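Local coordinates for rhusiopathiae surface protein B (Erysipelothrix rhusiopathiae, PDB 3V10) that probably binds collagen as a cell-wall-anchored surface adhesin, this piece being its collagen-binding region, built of Ig-like domains, at residues A[115-120]-A[308-313]; A[63-68]-A[90-95]. All blocks are in the same frame, centred on the assembly; numbering follows the deposited sequence.

Contact 1 (A[115-120]-A[308-313])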
loop_
_atom_site.group_PDB
_atom_site.type_symbol
_atom_site.label_atom_id
_atom_site.label_comp_id
_atom_site.label_asym_id
_atom_site.label_seq_id
_atom_site.Cartn_x
_atom_site.Cartn_y
_atom_site.Cartn_z
ATOM N N ILE A 115 -1.477 16.481 8.955
ATOM C CA ILE A 115 -2.162 15.250 8.599
ATOM C C ILE A 115 -1.450 14.653 7.404
ATOM O O ILE A 115 -1.226 15.335 6.406
ATOM C CB ILE A 115 -3.630 15.498 8.200
ATOM C CG1 ILE A 115 -4.416 16.038 9.395
ATOM C CG2 ILE A 115 -4.246 14.198 7.674
ATOM C CD1 ILE A 115 -5.862 16.360 9.074
ATOM N N ASN A 116 -1.069 13.387 7.518
ATOM C CA ASN A 116 -0.405 12.692 6.428
ATOM C C ASN A 116 -1.355 11.576 6.024
ATOM O O ASN A 116 -1.393 10.514 6.644
ATOM C CB ASN A 116 0.943 12.150 6.897
ATOM C CG ASN A 116 1.934 13.259 7.195
ATOM O OD1 ASN A 116 2.583 13.786 6.290
ATOM N ND2 ASN A 116 2.037 13.638 8.465
ATOM N N LEU A 117 -2.141 11.850 4.990
ATOM C CA LEU A 117 -3.150 10.921 4.497
ATOM C C LEU A 117 -2.635 9.989 3.411
ATOM O O LEU A 117 -1.949 10.414 2.491
ATOM C CB LEU A 117 -4.347 11.719 3.963
ATOM C CG LEU A 117 -5.494 10.989 3.263
ATOM C CD1 LEU A 117 -6.237 10.097 4.245
ATOM C CD2 LEU A 117 -6.448 12.024 2.677
ATOM N N LYS A 118 -2.978 8.710 3.532
ATOM C CA LYS A 118 -2.569 7.714 2.554
ATOM C C LYS A 118 -3.793 7.318 1.748
ATOM O O LYS A 118 -4.872 7.134 2.312
ATOM C CB LYS A 118 -1.989 6.488 3.266
ATOM C CG LYS A 118 -0.823 6.822 4.181
ATOM C CD LYS A 118 0.255 7.577 3.417
ATOM C CE LYS A 118 1.401 8.002 4.318
ATOM N NZ LYS A 118 2.174 6.830 4.816
ATOM N N SER A 119 -3.634 7.185 0.435
ATOM C CA SER A 119 -4.761 6.811 -0.409
ATOM C C SER A 119 -4.393 5.750 -1.433
ATOM O O SER A 119 -3.220 5.538 -1.738
ATOM C CB SER A 119 -5.317 8.044 -1.134
ATOM O OG SER A 119 -4.405 8.517 -2.109
ATOM N N VAL A 120 -5.412 5.075 -1.947
ATOM C CA VAL A 120 -5.234 4.045 -2.958
ATOM C C VAL A 120 -6.214 4.366 -4.076
ATOM O O VAL A 120 -7.273 4.951 -3.829
ATOM C CB VAL A 120 -5.541 2.633 -2.380
ATOM C CG1 VAL A 120 -6.930 2.613 -1.746
ATOM C CG2 VAL A 120 -5.453 1.590 -3.475
ATOM N N MET A 308 2.078 2.557 4.494
ATOM C CA MET A 308 0.689 2.850 4.177
ATOM C C MET A 308 -0.171 3.349 5.338
ATOM O O MET A 308 -1.401 3.401 5.226
ATOM C CB MET A 308 0.047 1.610 3.534
ATOM C CG MET A 308 0.066 0.313 4.364
ATOM S SD MET A 308 1.654 -0.605 4.561
ATOM C CE MET A 308 1.532 -0.921 6.280
ATOM N N PHE A 309 0.468 3.739 6.437
ATOM C CA PHE A 309 -0.258 4.223 7.614
ATOM C C PHE A 309 -0.560 5.718 7.594
ATOM O O PHE A 309 0.280 6.531 7.209
ATOM C CB PHE A 309 0.530 3.907 8.892
ATOM C CG PHE A 309 0.545 2.446 9.259
ATOM C CD1 PHE A 309 -0.591 1.834 9.785
ATOM C CD2 PHE A 309 1.701 1.690 9.108
ATOM C CE1 PHE A 309 -0.573 0.484 10.160
ATOM C CE2 PHE A 309 1.732 0.341 9.477
ATOM C CZ PHE A 309 0.592 -0.262 10.005
ATOM N N ASP A 310 -1.767 6.074 8.016
ATOM C CA ASP A 310 -2.152 7.475 8.101
ATOM C C ASP A 310 -1.612 7.950 9.436
ATOM O O ASP A 310 -1.470 7.162 10.367
ATOM C CB ASP A 310 -3.677 7.620 8.097
ATOM C CG ASP A 310 -4.303 7.104 6.825
ATOM O OD1 ASP A 310 -4.102 7.748 5.779
ATOM O OD2 ASP A 310 -4.983 6.052 6.864
ATOM N N ASP A 311 -1.283 9.229 9.532
ATOM C CA ASP A 311 -0.796 9.757 10.796
ATOM C C ASP A 311 -1.199 11.213 10.897
ATOM O O ASP A 311 -1.472 11.864 9.889
ATOM C CB ASP A 311 0.726 9.584 10.918
ATOM C CG ASP A 311 1.497 10.399 9.907
ATOM O OD1 ASP A 311 1.454 11.645 9.986
ATOM O OD2 ASP A 311 2.155 9.792 9.036
ATOM N N ALA A 312 -1.269 11.713 12.122
ATOM C CA ALA A 312 -1.653 13.099 12.353
ATOM C C ALA A 312 -1.221 13.503 13.749
ATOM O O ALA A 312 -1.121 12.662 14.642
ATOM C CB ALA A 312 -3.166 13.255 12.206
ATOM N N THR A 313 -0.965 14.793 13.930
ATOM C CA THR A 313 -0.536 15.312 15.218
ATOM C C THR A 313 -0.993 16.753 15.371
ATOM O O THR A 313 -1.197 17.450 14.379
ATOM C CB THR A 313 0.994 15.270 15.350
ATOM O OG1 THR A 313 1.399 16.028 16.495
ATOM C CG2 THR A 313 1.646 15.839 14.108
HETATM O O HOH W 1 -6.127 5.978 4.451
#

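Contact 2 (A[63-68]-A[90-95])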
loop_
_atom_site.group_PDB
_atom_site.type_symbol
_atom_site.label_atom_id
_atom_site.label_comp_id
_atom_site.label_asym_id
_atom_site.label_seq_id
_atom_site.Cartn_x
_atom_site.Cartn_y
_atom_site.Cartn_z
ATOM N N LEU A 63 -9.768 7.956 -5.987
ATOM C CA LEU A 63 -8.821 7.779 -4.896
ATOM C C LEU A 63 -9.650 7.628 -3.638
ATOM O O LEU A 63 -10.672 8.296 -3.486
ATOM C CB LEU A 63 -7.895 8.990 -4.762
ATOM C CG LEU A 63 -6.628 8.943 -5.618
ATOM C CD1 LEU A 63 -7.005 8.965 -7.089
ATOM C CD2 LEU A 63 -5.738 10.131 -5.274
ATOM N N ARG A 64 -9.220 6.744 -2.746
ATOM C CA ARG A 64 -9.950 6.514 -1.506
ATOM C C ARG A 64 -9.003 6.113 -0.383
ATOM O O ARG A 64 -7.841 5.762 -0.622
ATOM C CB ARG A 64 -11.001 5.416 -1.707
ATOM C CG ARG A 64 -10.431 4.020 -1.929
ATOM C CD ARG A 64 -11.531 2.970 -1.873
ATOM N NE ARG A 64 -11.001 1.612 -1.757
ATOM C CZ ARG A 64 -10.281 1.009 -2.696
ATOM N NH1 ARG A 64 -9.838 -0.223 -2.508
ATOM N NH2 ARG A 64 -10.004 1.639 -3.828
ATOM N N SER A 65 -9.495 6.189 0.847
ATOM C CA SER A 65 -8.691 5.806 1.999
ATOM C C SER A 65 -8.493 4.290 1.948
ATOM O O SER A 65 -9.274 3.581 1.314
ATOM C CB SER A 65 -9.415 6.200 3.296
ATOM O OG SER A 65 -8.856 5.545 4.422
ATOM N N LEU A 66 -7.445 3.790 2.590
ATOM C CA LEU A 66 -7.197 2.347 2.617
ATOM C C LEU A 66 -8.078 1.691 3.675
ATOM O O LEU A 66 -8.225 0.466 3.711
ATOM C CB LEU A 66 -5.740 2.046 2.973
ATOM C CG LEU A 66 -4.641 2.158 1.918
ATOM C CD1 LEU A 66 -4.611 3.557 1.319
ATOM C CD2 LEU A 66 -3.305 1.822 2.583
ATOM N N ARG A 67 -8.650 2.518 4.541
ATOM C CA ARG A 67 -9.490 2.040 5.634
ATOM C C ARG A 67 -10.937 1.744 5.237
ATOM O O ARG A 67 -11.434 2.237 4.222
ATOM C CB ARG A 67 -9.490 3.071 6.770
ATOM C CG ARG A 67 -8.108 3.545 7.227
ATOM C CD ARG A 67 -7.250 2.393 7.732
ATOM N NE ARG A 67 -7.897 1.649 8.810
ATOM C CZ ARG A 67 -7.993 2.074 10.066
ATOM N NH1 ARG A 67 -7.480 3.243 10.418
ATOM N NH2 ARG A 67 -8.611 1.328 10.973
ATOM N N ALA A 68 -11.604 0.924 6.044
ATOM C CA ALA A 68 -13.008 0.598 5.803
ATOM C C ALA A 68 -13.813 1.866 6.077
ATOM O O ALA A 68 -13.386 2.715 6.864
ATOM C CB ALA A 68 -13.460 -0.512 6.743
ATOM N N LEU A 90 -10.101 11.514 13.377
ATOM C CA LEU A 90 -10.214 11.393 11.930
ATOM C C LEU A 90 -11.115 10.224 11.586
ATOM O O LEU A 90 -10.937 9.119 12.105
ATOM C CB LEU A 90 -8.848 11.150 11.286
ATOM C CG LEU A 90 -7.921 12.337 11.042
ATOM C CD1 LEU A 90 -6.574 11.818 10.568
ATOM C CD2 LEU A 90 -8.536 13.271 10.004
ATOM N N THR A 91 -12.080 10.470 10.711
ATOM C CA THR A 91 -12.984 9.418 10.272
ATOM C C THR A 91 -12.763 9.225 8.779
ATOM O O THR A 91 -12.872 10.165 7.991
ATOM C CB THR A 91 -14.457 9.779 10.538
ATOM O OG1 THR A 91 -14.668 9.917 11.950
ATOM C CG2 THR A 91 -15.371 8.676 9.998
ATOM N N PHE A 92 -12.437 7.997 8.393
ATOM C CA PHE A 92 -12.173 7.679 6.994
ATOM C C PHE A 92 -13.434 7.111 6.351
ATOM O O PHE A 92 -13.905 6.038 6.732
ATOM C CB PHE A 92 -11.017 6.676 6.915
ATOM C CG PHE A 92 -9.760 7.160 7.586
ATOM C CD1 PHE A 92 -8.804 7.880 6.876
ATOM C CD2 PHE A 92 -9.564 6.953 8.944
ATOM C CE1 PHE A 92 -7.673 8.390 7.518
ATOM C CE2 PHE A 92 -8.439 7.456 9.590
ATOM C CZ PHE A 92 -7.492 8.179 8.875
ATOM N N ASN A 93 -13.971 7.844 5.378
ATOM C CA ASN A 93 -15.192 7.447 4.681
ATOM C C ASN A 93 -14.975 7.366 3.169
ATOM O O ASN A 93 -15.515 8.177 2.413
ATOM C CB ASN A 93 -16.307 8.453 4.988
ATOM C CG ASN A 93 -16.672 8.493 6.468
ATOM O OD1 ASN A 93 -16.899 9.565 7.033
ATOM N ND2 ASN A 93 -16.737 7.326 7.098
ATOM N N GLY A 94 -14.182 6.387 2.736
ATOM C CA GLY A 94 -13.908 6.225 1.316
ATOM C C GLY A 94 -13.069 7.364 0.766
ATOM O O GLY A 94 -11.915 7.560 1.170
ATOM N N SER A 95 -13.648 8.125 -0.157
ATOM C CA SER A 95 -12.950 9.264 -0.755
ATOM C C SER A 95 -13.120 10.494 0.135
ATOM O O SER A 95 -12.540 11.547 -0.128
ATOM C CB SER A 95 -13.510 9.567 -2.150
ATOM O OG SER A 95 -13.328 8.469 -3.039
HETATM O O HOH W 2 -12.536 4.728 4.425
#

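Contact 1 (A[115-120]-A[308-313])
The backbones of N116 and D311 form the one hydrogen-bonded antiparallel pair of this contact: N116 N donates to D311 O (2.8 Å, 174° at the hydrogen), and the return bond from D311 N to N116 O is longer at 3.2 Å. The compact end lies beyond this pair, where the 308-313 segment leaves strand geometry and the buried D310 carboxylate replaces a main-chain acceptor. Its OD1 takes the K118 N-H almost head-on (2.7 Å), while OD2 receives a water that also donates to K118 O, so both polar backbone atoms of K118 are engaged. The K118 chain, bent at chi2 and chi4, curls along the F309 carbonyl and brings NZ to F309 O (3.1 Å); NZ also bonds N307 O, giving the buried ammonium two backbone carbonyls. F309 itself meets H178 edge-to-face. Strand 311-315 runs antiparallel to strand 112-123 and parallel to strand 71-77, bonding to both. This C-terminal strand, added to the sheet of the first Ig-like domain after the chain has passed through the second, is consistent with the latch of the collagen hug model. The partly exposed side still has the backbone pair and one side-chain bond. D311 holds its carboxylate between its own N and carbonyl carbon (chi1 65°), which brings the syn lone pair of OD1 to N116 ND2 at 2.6 Å; the bond is short but bent, with OD1 tilted from the amide plane and the two planes 48° apart. Only beyond it, at the non-hydrogen-bonded pair, is contact reduced to an apolar touch, I115 CG1 meeting CB of the partly exposed A312 at 4.1 Å.

Contact 2 (A[63-68]-A[90-95])
S65 and L63 supply the two direct hydrogen bonds to the turn that follows strand 85-93. S65 N donates to G94 O at 2.8 Å, coming in from above the carbonyl plane, and S95 OG donates to L63 O at 2.7 Å. Positive phi at G94, favourable to glycine, belongs to this turn. One water adds an indirect link, donating a hydrogen bond to R67 O (2.7 Å) and accepting one from G94 N (2.9 Å). Within 63-68, S65 OG accepts from R67 N (3.0 Å), an ST turn that bends the chain between S65 and R67. Contacts of the buried F92 ring form the second group. R67 CG, set beside its own backbone N (chi1 -51°), sits over one face, 4.3 Å from the F92 centroid and 23° off the normal, a CH-pi contact; the guanidinium plane is turned 40° from that of the ring. Separately, the S65 hydroxyl approaches the ring obliquely, its OG 3.4 Å from F92 CD1. Outside the two segments, but within the same Ig-like domain, R64 is salt-bridged to D122 and its backbone bonds V120 of strand 112-123, whereas the F92 backbone is hydrogen-bonded to G70 and its side chain packs on M73 of strand 71-77 and I97 of strand 96-101.

Overall arrangement
Both contacts belong to the same curled sheet, and strand 112-123 is their common element: it pairs with 311-315 in contact 1 and with 61-65 at the edge of contact 2, where V120 N probably bonds R64 O (2.9 Å). Their centres are 10 Å apart. Contact 1 is the more buried and joins remote parts of the chain through strand pairing, a buried carboxylate and a lysine. Contact 2, only partly buried, is local to the Ig-like domain and relies on a turn, a bridging water and one aromatic ring. M308 packs on L66 and D310 on F92, linking the C-terminal segment to both halves of contact 2.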